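Local coordinates for protein integrase (PDB 3KKS) that probably catalyses the joining of retroviral DNA to host DNA, here as the catalytic core domain of the bovine immunodeficiency virus enzyme, at residues Trp5-Thr10 and Pro63-His68; Val19-Asn24 and Gly93-Ala98; Cys44-Ile49 and Lys75-Thr80; Val54-Ser59 and Ile85-Gln90. All coordinates share one frame; numbering follows the deposited sequence.

Contact 1: residues Trp5-Thr10 and Pro63-His68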
# COMPACT_ATOMS: atom_id res chain seq x y z
N TRP A 5 -4.84 -5.72 3.15
CA TRP A 5 -3.77 -4.88 2.66
C TRP A 5 -2.54 -5.08 3.53
O TRP A 5 -2.66 -5.17 4.74
CB TRP A 5 -4.15 -3.40 2.73
CG TRP A 5 -5.32 -2.99 1.90
CD1 TRP A 5 -6.63 -3.31 2.11
CD2 TRP A 5 -5.30 -2.12 0.75
NE1 TRP A 5 -7.42 -2.69 1.17
CE2 TRP A 5 -6.63 -1.96 0.32
CE3 TRP A 5 -4.27 -1.47 0.05
CZ2 TRP A 5 -6.97 -1.16 -0.78
CZ3 TRP A 5 -4.60 -0.68 -1.04
CH2 TRP A 5 -5.95 -0.53 -1.45
N GLN A 6 -1.37 -5.16 2.90
CA GLN A 6 -0.14 -5.30 3.65
C GLN A 6 0.65 -4.01 3.47
O GLN A 6 0.83 -3.53 2.35
CB GLN A 6 0.71 -6.48 3.17
CG GLN A 6 2.07 -6.51 3.85
CD GLN A 6 2.76 -7.85 3.76
OE1 GLN A 6 3.97 -7.95 3.97
NE2 GLN A 6 1.98 -8.90 3.46
N MET A 7 1.12 -3.47 4.59
CA MET A 7 1.86 -2.23 4.57
C MET A 7 3.29 -2.38 5.03
O MET A 7 3.61 -3.25 5.84
CB MET A 7 1.15 -1.21 5.46
CG MET A 7 0.92 -1.69 6.87
SD MET A 7 0.08 -0.47 7.90
CE MET A 7 -0.09 -1.44 9.44
N ASP A 8 4.15 -1.51 4.51
CA ASP A 8 5.56 -1.49 4.84
C ASP A 8 6.08 -0.10 4.54
O ASP A 8 5.50 0.65 3.76
CB ASP A 8 6.34 -2.50 3.99
CG ASP A 8 6.09 -3.94 4.39
OD1 ASP A 8 6.46 -4.31 5.53
OD2 ASP A 8 5.53 -4.70 3.56
N ASN A 9 7.18 0.25 5.20
CA ASN A 9 7.81 1.53 4.98
C ASN A 9 9.02 1.21 4.13
O ASN A 9 9.68 0.19 4.34
CB ASN A 9 8.26 2.16 6.29
CG ASN A 9 7.09 2.66 7.11
OD1 ASN A 9 6.21 3.34 6.58
ND2 ASN A 9 7.08 2.34 8.39
N THR A 10 9.31 2.07 3.16
CA THR A 10 10.46 1.85 2.31
C THR A 10 11.18 3.16 2.15
O THR A 10 10.71 4.20 2.61
CB THR A 10 10.07 1.35 0.91
OG1 THR A 10 9.32 2.37 0.24
CG2 THR A 10 9.24 0.10 1.01
N PRO A 63 8.26 -1.24 15.14
CA PRO A 63 7.71 -0.46 16.26
C PRO A 63 6.58 0.47 15.84
O PRO A 63 5.59 0.61 16.55
CB PRO A 63 8.93 0.32 16.76
CG PRO A 63 10.04 -0.62 16.49
CD PRO A 63 9.73 -1.14 15.11
N CYS A 64 6.73 1.12 14.69
CA CYS A 64 5.71 2.05 14.23
C CYS A 64 4.46 1.35 13.73
O CYS A 64 3.48 2.00 13.37
CB CYS A 64 6.28 2.97 13.13
SG CYS A 64 6.81 2.11 11.66
N PHE A 65 4.48 0.02 13.71
CA PHE A 65 3.33 -0.76 13.27
C PHE A 65 2.67 -1.49 14.44
O PHE A 65 1.54 -1.94 14.33
CB PHE A 65 3.72 -1.80 12.21
CG PHE A 65 4.18 -1.21 10.90
CD1 PHE A 65 3.47 -0.18 10.29
CD2 PHE A 65 5.32 -1.71 10.26
CE1 PHE A 65 3.89 0.35 9.07
CE2 PHE A 65 5.75 -1.18 9.04
CZ PHE A 65 5.03 -0.14 8.44
N THR A 66 3.38 -1.60 15.57
CA THR A 66 2.86 -2.31 16.73
C THR A 66 2.47 -1.46 17.94
O THR A 66 2.03 -2.00 18.96
CB THR A 66 3.85 -3.40 17.23
OG1 THR A 66 5.12 -2.81 17.51
CG2 THR A 66 4.03 -4.48 16.18
N ALA A 67 2.62 -0.15 17.84
CA ALA A 67 2.27 0.75 18.95
C ALA A 67 0.79 0.61 19.29
O ALA A 67 -0.02 0.25 18.43
CB ALA A 67 2.59 2.18 18.57
N HIS A 68 0.44 0.89 20.55
CA HIS A 68 -0.96 0.82 20.99
C HIS A 68 -1.78 1.77 20.13
O HIS A 68 -2.96 1.55 19.88
CB HIS A 68 -1.08 1.22 22.47
CG HIS A 68 -0.69 0.14 23.42
ND1 HIS A 68 -0.26 0.39 24.71
CD2 HIS A 68 -0.67 -1.21 23.28
CE1 HIS A 68 0.01 -0.75 25.31
NE2 HIS A 68 -0.23 -1.74 24.47
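M7 and F65 meet through two different first torsions. In M7, CG stands between the backbone N and the carbonyl carbon (chi1 55°), and the chain then runs fully extended off the strand; in F65, CG lies beside the backbone N (chi1 -67°), which sends the ring back toward strand 4-12. The two side chains slide past each other in opposite directions. The methyl CE of M7 comes to 3.9 Å from CD1 of F65, and its sulfur SD lies 4.9 Å from the ring centroid, an oblique Met-aromatic contact. N9 approaches the same ring near its end: ND2 is 3.2 Å from F65 CZ, with the amide plane turned only 18° from that of the ring. The same ND2 is 3.3 Å from C64 SG, a close contact and not a hydrogen bond. C64 bends its own sulfur over the centre of one face of F65, 4.1 Å above the plane, while the backbone N of N9 lies at the ring edge, in plane. The end of the ring also reaches the D8 backbone, with CZ 3.9 Å from D8 CA. D8 turns its CB away from segment 63-68, and its OD1 lies near OD2 of D60. F65 thus bridges strand 4-12 and the short, weakly bonded helix 63-66. D8 and D60, just after parallel strand 56-59, match the first two acids of the D,D-35-E pattern, placing the contact beside the probable acidic site of the RNase H-like integrase core.

Contact 2: residues Val19-Asn24 and Gly93-Ala98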
# COMPACT_ATOMS: atom_id res chain seq x y z
N VAL A 19 3.98 2.24 2.16
CA VAL A 19 3.38 1.53 1.03
C VAL A 19 2.39 0.44 1.44
O VAL A 19 2.70 -0.42 2.26
CB VAL A 19 4.48 0.87 0.16
CG1 VAL A 19 3.85 0.08 -0.99
CG2 VAL A 19 5.44 1.92 -0.37
N ALA A 20 1.20 0.47 0.85
CA ALA A 20 0.21 -0.55 1.16
C ALA A 20 -0.21 -1.22 -0.14
O ALA A 20 -0.46 -0.55 -1.14
CB ALA A 20 -1.01 0.06 1.87
N VAL A 21 -0.29 -2.55 -0.13
CA VAL A 21 -0.70 -3.29 -1.31
C VAL A 21 -1.92 -4.14 -1.02
O VAL A 21 -1.94 -4.88 -0.03
CB VAL A 21 0.42 -4.22 -1.82
CG1 VAL A 21 -0.05 -4.98 -3.07
CG2 VAL A 21 1.68 -3.41 -2.11
N GLU A 22 -2.94 -4.03 -1.86
CA GLU A 22 -4.14 -4.84 -1.66
C GLU A 22 -3.82 -6.17 -2.33
O GLU A 22 -3.60 -6.23 -3.53
CB GLU A 22 -5.35 -4.16 -2.30
CG GLU A 22 -6.69 -4.67 -1.78
CD GLU A 22 -7.26 -5.79 -2.62
OE1 GLU A 22 -7.56 -6.86 -2.06
OE2 GLU A 22 -7.41 -5.60 -3.85
N THR A 23 -3.78 -7.23 -1.53
CA THR A 23 -3.41 -8.57 -1.99
C THR A 23 -4.18 -9.17 -3.15
O THR A 23 -3.58 -9.77 -4.05
CB THR A 23 -3.46 -9.59 -0.83
OG1 THR A 23 -4.79 -9.66 -0.30
CG2 THR A 23 -2.53 -9.17 0.27
N ASN A 24 -5.49 -9.03 -3.16
CA ASN A 24 -6.27 -9.61 -4.26
C ASN A 24 -6.06 -8.91 -5.59
O ASN A 24 -5.75 -9.55 -6.59
CB ASN A 24 -7.76 -9.60 -3.92
CG ASN A 24 -8.60 -10.22 -5.03
OD1 ASN A 24 -8.44 -11.38 -5.39
ND2 ASN A 24 -9.52 -9.43 -5.58
N GLY A 93 4.17 -12.84 -2.62
CA GLY A 93 4.64 -12.72 -3.99
C GLY A 93 4.18 -11.40 -4.58
O GLY A 93 4.99 -10.60 -5.05
N VAL A 94 2.88 -11.17 -4.54
CA VAL A 94 2.28 -9.94 -5.05
C VAL A 94 2.95 -8.69 -4.45
O VAL A 94 3.33 -7.77 -5.18
CB VAL A 94 0.76 -9.90 -4.75
CG1 VAL A 94 0.14 -8.62 -5.29
CG2 VAL A 94 0.08 -11.13 -5.36
N VAL A 95 3.11 -8.68 -3.14
CA VAL A 95 3.71 -7.55 -2.43
C VAL A 95 5.15 -7.24 -2.82
O VAL A 95 5.52 -6.07 -2.98
CB VAL A 95 3.67 -7.78 -0.89
CG1 VAL A 95 4.42 -6.67 -0.16
CG2 VAL A 95 2.23 -7.83 -0.43
N GLU A 96 5.96 -8.28 -2.97
CA GLU A 96 7.36 -8.13 -3.34
C GLU A 96 7.47 -7.52 -4.73
O GLU A 96 8.23 -6.57 -4.95
CB GLU A 96 8.06 -9.49 -3.34
CG GLU A 96 8.05 -10.21 -2.01
CD GLU A 96 8.96 -9.56 -0.99
OE1 GLU A 96 9.58 -8.53 -1.33
OE2 GLU A 96 9.06 -10.09 0.14
N ARG A 97 6.72 -8.08 -5.67
CA ARG A 97 6.74 -7.58 -7.04
C ARG A 97 6.27 -6.12 -7.11
O ARG A 97 6.85 -5.32 -7.85
CB ARG A 97 5.85 -8.45 -7.92
CG ARG A 97 5.77 -7.98 -9.36
CD ARG A 97 4.95 -8.93 -10.24
NE ARG A 97 3.63 -9.20 -9.68
CZ ARG A 97 2.49 -9.13 -10.37
NH1 ARG A 97 1.34 -9.39 -9.76
NH2 ARG A 97 2.49 -8.78 -11.65
N ALA A 98 5.24 -5.78 -6.35
CA ALA A 98 4.72 -4.41 -6.35
C ALA A 98 5.77 -3.40 -5.90
O ALA A 98 5.91 -2.34 -6.49
CB ALA A 98 3.47 -4.31 -5.46
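In the RNase H-like integrase fold, helix 89-109 crosses strand 15-22 on one face of the mixed sheet, V21 meeting V94, V95 and A98. The short axes of 19-22 and 93-98 come within 8.9 Å, their directions 135° apart. V21 carries the interface with both of its methyls: CG1 lies anti to the backbone N (chi1 -180°) and faces V94, whose CG1 is 4.3 Å away, while CG2 drops onto A98 CB at 3.9 Å. V95 comes in from the flank, its CG2 4.3 Å from V21 CB, and continues onto Q6 of the adjoining strand. V19, one strand repeat back, reaches H99 and L102 farther along the same helix. The side chains that meet V21 are aliphatic, and no hydrogen bond joins the segments. E96 turns its CB away from the strand. Past the strand end the chain turns: E22 OE1 accepts N24 N at 3.2 Å from above the carboxylate plane, and T23 OG1 is hydrogen-bonded to L4 O. At this turn the T23 carbonyl rests against V94, with O 4.1 Å from CG1.

Contact 3: residues Cys44-Ile49 and Lys75-Thr80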
# COMPACT_ATOMS: atom_id res chain seq x y z
N CYS A 44 -1.53 7.59 7.65
CA CYS A 44 -1.58 6.80 6.42
C CYS A 44 -2.74 5.81 6.42
O CYS A 44 -3.43 5.68 5.41
CB CYS A 44 -0.26 6.04 6.22
SG CYS A 44 1.11 7.09 5.69
N ILE A 45 -2.96 5.13 7.54
CA ILE A 45 -4.06 4.17 7.64
C ILE A 45 -5.41 4.88 7.51
O ILE A 45 -6.32 4.39 6.86
CB ILE A 45 -4.03 3.41 8.99
CG1 ILE A 45 -2.77 2.54 9.07
CG2 ILE A 45 -5.27 2.54 9.13
CD1 ILE A 45 -2.63 1.81 10.40
N LEU A 46 -5.54 6.04 8.15
CA LEU A 46 -6.78 6.81 8.07
C LEU A 46 -7.08 7.22 6.64
O LEU A 46 -8.23 7.20 6.21
CB LEU A 46 -6.72 8.03 9.00
CG LEU A 46 -6.95 7.70 10.48
CD1 LEU A 46 -6.59 8.88 11.36
CD2 LEU A 46 -8.40 7.29 10.70
N GLN A 47 -6.03 7.59 5.90
CA GLN A 47 -6.17 7.97 4.49
C GLN A 47 -6.59 6.75 3.66
O GLN A 47 -7.45 6.84 2.79
CB GLN A 47 -4.84 8.48 3.93
CG GLN A 47 -4.42 9.88 4.34
CD GLN A 47 -4.87 10.96 3.36
OE1 GLN A 47 -4.81 10.76 2.14
NE2 GLN A 47 -5.30 12.10 3.88
N LEU A 48 -5.97 5.61 3.95
CA LEU A 48 -6.27 4.37 3.24
C LEU A 48 -7.72 3.95 3.48
O LEU A 48 -8.44 3.60 2.55
CB LEU A 48 -5.35 3.25 3.70
CG LEU A 48 -5.37 2.01 2.80
CD1 LEU A 48 -4.66 2.34 1.48
CD2 LEU A 48 -4.68 0.86 3.49
N ILE A 49 -8.13 4.00 4.74
CA ILE A 49 -9.48 3.61 5.13
C ILE A 49 -10.48 4.62 4.57
O ILE A 49 -11.65 4.31 4.35
CB ILE A 49 -9.57 3.50 6.69
CG1 ILE A 49 -10.29 2.21 7.07
CG2 ILE A 49 -10.25 4.73 7.28
CD1 ILE A 49 -11.73 2.15 6.63
N LYS A 75 -8.73 -1.26 15.92
CA LYS A 75 -9.91 -1.74 16.64
C LYS A 75 -11.02 -0.72 16.46
O LYS A 75 -12.17 -1.08 16.23
CB LYS A 75 -9.58 -1.93 18.13
CG LYS A 75 -8.70 -3.14 18.38
CD LYS A 75 -8.14 -3.17 19.79
CE LYS A 75 -7.20 -4.37 19.95
NZ LYS A 75 -6.61 -4.46 21.31
N TYR A 76 -10.66 0.55 16.52
CA TYR A 76 -11.61 1.63 16.34
C TYR A 76 -12.21 1.61 14.94
O TYR A 76 -13.40 1.87 14.76
CB TYR A 76 -10.93 2.99 16.59
CG TYR A 76 -11.73 4.16 16.07
CD1 TYR A 76 -13.02 4.41 16.55
CD2 TYR A 76 -11.21 5.00 15.09
CE1 TYR A 76 -13.77 5.47 16.05
CE2 TYR A 76 -11.96 6.06 14.58
CZ TYR A 76 -13.24 6.29 15.06
OH TYR A 76 -14.00 7.32 14.57
N LEU A 77 -11.38 1.30 13.94
CA LEU A 77 -11.83 1.26 12.55
C LEU A 77 -12.36 -0.12 12.16
O LEU A 77 -12.66 -0.37 11.00
CB LEU A 77 -10.67 1.63 11.62
CG LEU A 77 -10.10 3.05 11.73
CD1 LEU A 77 -8.76 3.12 11.02
CD2 LEU A 77 -11.08 4.06 11.14
N GLY A 78 -12.48 -1.01 13.14
CA GLY A 78 -12.97 -2.35 12.86
C GLY A 78 -12.11 -3.07 11.83
O GLY A 78 -12.63 -3.69 10.90
N ILE A 79 -10.80 -2.98 11.99
CA ILE A 79 -9.87 -3.62 11.06
C ILE A 79 -9.08 -4.73 11.75
O ILE A 79 -8.50 -4.53 12.81
CB ILE A 79 -8.86 -2.60 10.49
CG1 ILE A 79 -9.58 -1.59 9.59
CG2 ILE A 79 -7.78 -3.32 9.70
CD1 ILE A 79 -8.68 -0.47 9.12
N THR A 80 -9.06 -5.91 11.15
CA THR A 80 -8.31 -7.01 11.72
C THR A 80 -6.85 -6.71 11.46
O THR A 80 -6.47 -6.39 10.34
CB THR A 80 -8.68 -8.33 11.05
OG1 THR A 80 -10.10 -8.52 11.14
CG2 THR A 80 -7.98 -9.49 11.74
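Helix 38-51 passes the C-terminal end of helix 68-76, where the chain leaves the helix at L77 through a Schellman motif. G78, at positive phi (58°), is its C-prime residue: its N bonds to K75 O, and I79 N to C74 O. This turn closes the helix and leads into strand 80-83, so the contact joins helix 38-51 to the turn that ends helix 68-76, on one side of the RNase H-like sheet. The approach of the backbones is wide, with CA atoms of I49 and L77 8.1 Å apart, and branched side chains span it. L77 is the central one: CG lies beside the backbone N, opposite the carbonyl carbon (chi1 -64°), carrying both methyls to the helix. Its CD1 meets I45 CG2 at 4.0 Å and L46 CD2 at 4.2 Å, the L46 chain running at about a right angle to it, while CD2 touches I49 CG2 at 4.0 Å. The two methyls are therefore shared among I45 and I49, one helical turn apart, and the adjacent L46. I45 also packs on L57 and I70. After the turn, I79 points back at the helix and also covers L57. It slides antiparallel to I49, and its terminal CD1 lies 3.7 Å from I49 CG1.

Contact 4: residues Val54-Ser59 and Ile85-Gln90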
# COMPACT_ATOMS: atom_id res chain seq x y z
N VAL A 54 -10.85 -1.46 3.77
CA VAL A 54 -9.76 -2.16 4.42
C VAL A 54 -10.36 -3.00 5.53
O VAL A 54 -10.84 -2.47 6.53
CB VAL A 54 -8.75 -1.19 5.03
CG1 VAL A 54 -7.61 -1.95 5.68
CG2 VAL A 54 -8.25 -0.24 3.97
N LEU A 55 -10.32 -4.32 5.35
CA LEU A 55 -10.87 -5.24 6.33
C LEU A 55 -9.81 -5.92 7.17
O LEU A 55 -10.08 -6.34 8.29
CB LEU A 55 -11.72 -6.29 5.61
CG LEU A 55 -13.21 -5.95 5.47
CD1 LEU A 55 -13.42 -4.45 5.55
CD2 LEU A 55 -13.72 -6.51 4.16
N HIS A 56 -8.61 -6.02 6.63
CA HIS A 56 -7.53 -6.67 7.34
C HIS A 56 -6.22 -5.99 6.98
O HIS A 56 -5.93 -5.76 5.81
CB HIS A 56 -7.51 -8.16 6.95
CG HIS A 56 -6.55 -8.98 7.75
ND1 HIS A 56 -6.67 -10.35 7.86
CD2 HIS A 56 -5.44 -8.65 8.45
CE1 HIS A 56 -5.68 -10.82 8.60
NE2 HIS A 56 -4.92 -9.80 8.97
N LEU A 57 -5.43 -5.68 8.00
CA LEU A 57 -4.15 -5.00 7.82
C LEU A 57 -3.02 -5.88 8.35
O LEU A 57 -3.09 -6.39 9.46
CB LEU A 57 -4.18 -3.66 8.55
CG LEU A 57 -3.29 -2.52 8.09
CD1 LEU A 57 -3.42 -2.31 6.58
CD2 LEU A 57 -3.71 -1.25 8.82
N HIS A 58 -1.98 -6.05 7.54
CA HIS A 58 -0.83 -6.87 7.92
C HIS A 58 0.48 -6.10 7.75
O HIS A 58 0.56 -5.19 6.91
CB HIS A 58 -0.79 -8.14 7.06
CG HIS A 58 0.25 -9.14 7.49
ND1 HIS A 58 0.16 -9.83 8.68
CD2 HIS A 58 1.38 -9.56 6.89
CE1 HIS A 58 1.20 -10.63 8.80
NE2 HIS A 58 1.96 -10.49 7.73
N SER A 59 1.49 -6.44 8.53
CA SER A 59 2.80 -5.79 8.45
C SER A 59 3.83 -6.55 9.28
O SER A 59 3.53 -7.61 9.84
CB SER A 59 2.71 -4.37 8.98
OG SER A 59 2.30 -4.37 10.32
N ILE A 85 5.54 -10.99 8.85
CA ILE A 85 5.53 -11.38 7.44
C ILE A 85 6.17 -12.77 7.32
O ILE A 85 7.15 -13.08 8.01
CB ILE A 85 6.32 -10.36 6.59
CG1 ILE A 85 5.61 -9.00 6.66
CG2 ILE A 85 6.43 -10.84 5.15
CD1 ILE A 85 6.30 -7.90 5.88
N PRO A 86 5.62 -13.63 6.45
CA PRO A 86 4.47 -13.38 5.58
C PRO A 86 3.12 -13.72 6.20
O PRO A 86 3.02 -14.08 7.38
CB PRO A 86 4.74 -14.28 4.36
CG PRO A 86 6.15 -14.81 4.56
CD PRO A 86 6.29 -14.88 6.04
N TYR A 87 2.08 -13.58 5.39
CA TYR A 87 0.73 -13.91 5.80
C TYR A 87 0.51 -15.27 5.14
O TYR A 87 0.30 -16.28 5.82
CB TYR A 87 -0.28 -12.89 5.24
CG TYR A 87 -1.67 -13.09 5.78
CD1 TYR A 87 -1.96 -12.84 7.13
CD2 TYR A 87 -2.71 -13.54 4.96
CE1 TYR A 87 -3.24 -13.05 7.64
CE2 TYR A 87 -3.99 -13.75 5.47
CZ TYR A 87 -4.25 -13.51 6.81
OH TYR A 87 -5.52 -13.71 7.31
N ASN A 88 0.59 -15.28 3.82
CA ASN A 88 0.47 -16.50 3.02
C ASN A 88 1.35 -16.33 1.79
O ASN A 88 1.46 -15.24 1.23
CB ASN A 88 -0.99 -16.75 2.62
CG ASN A 88 -1.45 -15.91 1.45
OD1 ASN A 88 -0.95 -16.07 0.33
ND2 ASN A 88 -2.40 -15.02 1.70
N PRO A 89 2.00 -17.42 1.34
CA PRO A 89 2.90 -17.50 0.19
C PRO A 89 2.57 -16.63 -1.03
O PRO A 89 3.40 -15.84 -1.49
CB PRO A 89 2.90 -18.99 -0.15
CG PRO A 89 2.78 -19.62 1.19
CD PRO A 89 1.70 -18.78 1.84
N GLN A 90 1.35 -16.78 -1.55
CA GLN A 90 0.92 -16.03 -2.72
C GLN A 90 0.85 -14.52 -2.50
O GLN A 90 1.19 -13.75 -3.39
CB GLN A 90 -0.44 -16.56 -3.20
CG GLN A 90 -0.39 -17.98 -3.76
CD GLN A 90 0.25 -18.05 -5.13
OE1 GLN A 90 -0.30 -17.56 -6.12
NE2 GLN A 90 1.43 -18.67 -5.20
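Strand 56-59 runs beside the loop 85-88 that leads into helix 89-109, with CA atoms 6.3 Å apart between S59 and I85 and 7.5 Å between H58 and Y87; the loop bends through a cis peptide bond before P86. No hydrogen bond spans the two segments, and an aromatic cluster of H56, H58 and Y87 does the joining. Two residues apart in the strand, H56 and H58 face the same side; both place CG anti to the backbone N (chi1 -173° and -172°), which carries the rings toward the loop. Y87 comes against both. Its CB sits over one face of the H58 imidazole, 4.2 Å from the centroid in a CH-pi contact, and its ring turns an edge to that face, with planes at 63°. Farther out, the phenol end meets H56 obliquely: OH is 3.2 Å from H56 CE1, the two rings nearly perpendicular. The H58 edge is met by I85, whose CA lies 3.7 Å from NE2. That nitrogen is buried and has no polar partner in the model, whereas ND1 of H58 and NE2 of H56 are both hydrogen-bonded to T82 OG1. The shared hydroxyl probably helps set the rotation of both rings. I85 extends its CG1 along S59, 4.0 Å from the S59 C atom. T82 belongs to strand 80-83, Q6 of strand 4-12 touches both H58 and I85, and N88 OD1 caps S91 N, so the loop lies over three neighbouring strands just before helix 89-109 begins.

Overall arrangement
All four contacts are built round the same mixed sheet. Strand 4-12 is its central member: D8 O bonds to V19 N (2.7 Å) toward contact 2, and M7 N to H58 O (2.9 Å) toward contact 4. Contacts 2 and 4 follow one another at the start of helix 89-109, their centres about 9 Å apart. Contact 3 lies across the sheet, about 18 Å from contact 2 between centres; L48 touches A20 from that side, and M7 reaches I45. Contact 3 meets contact 4 where T80 O bonds to L57 N. D8 of segment 5-10, E96 of segment 93-98 and D60 are probably the acidic triad of the active site.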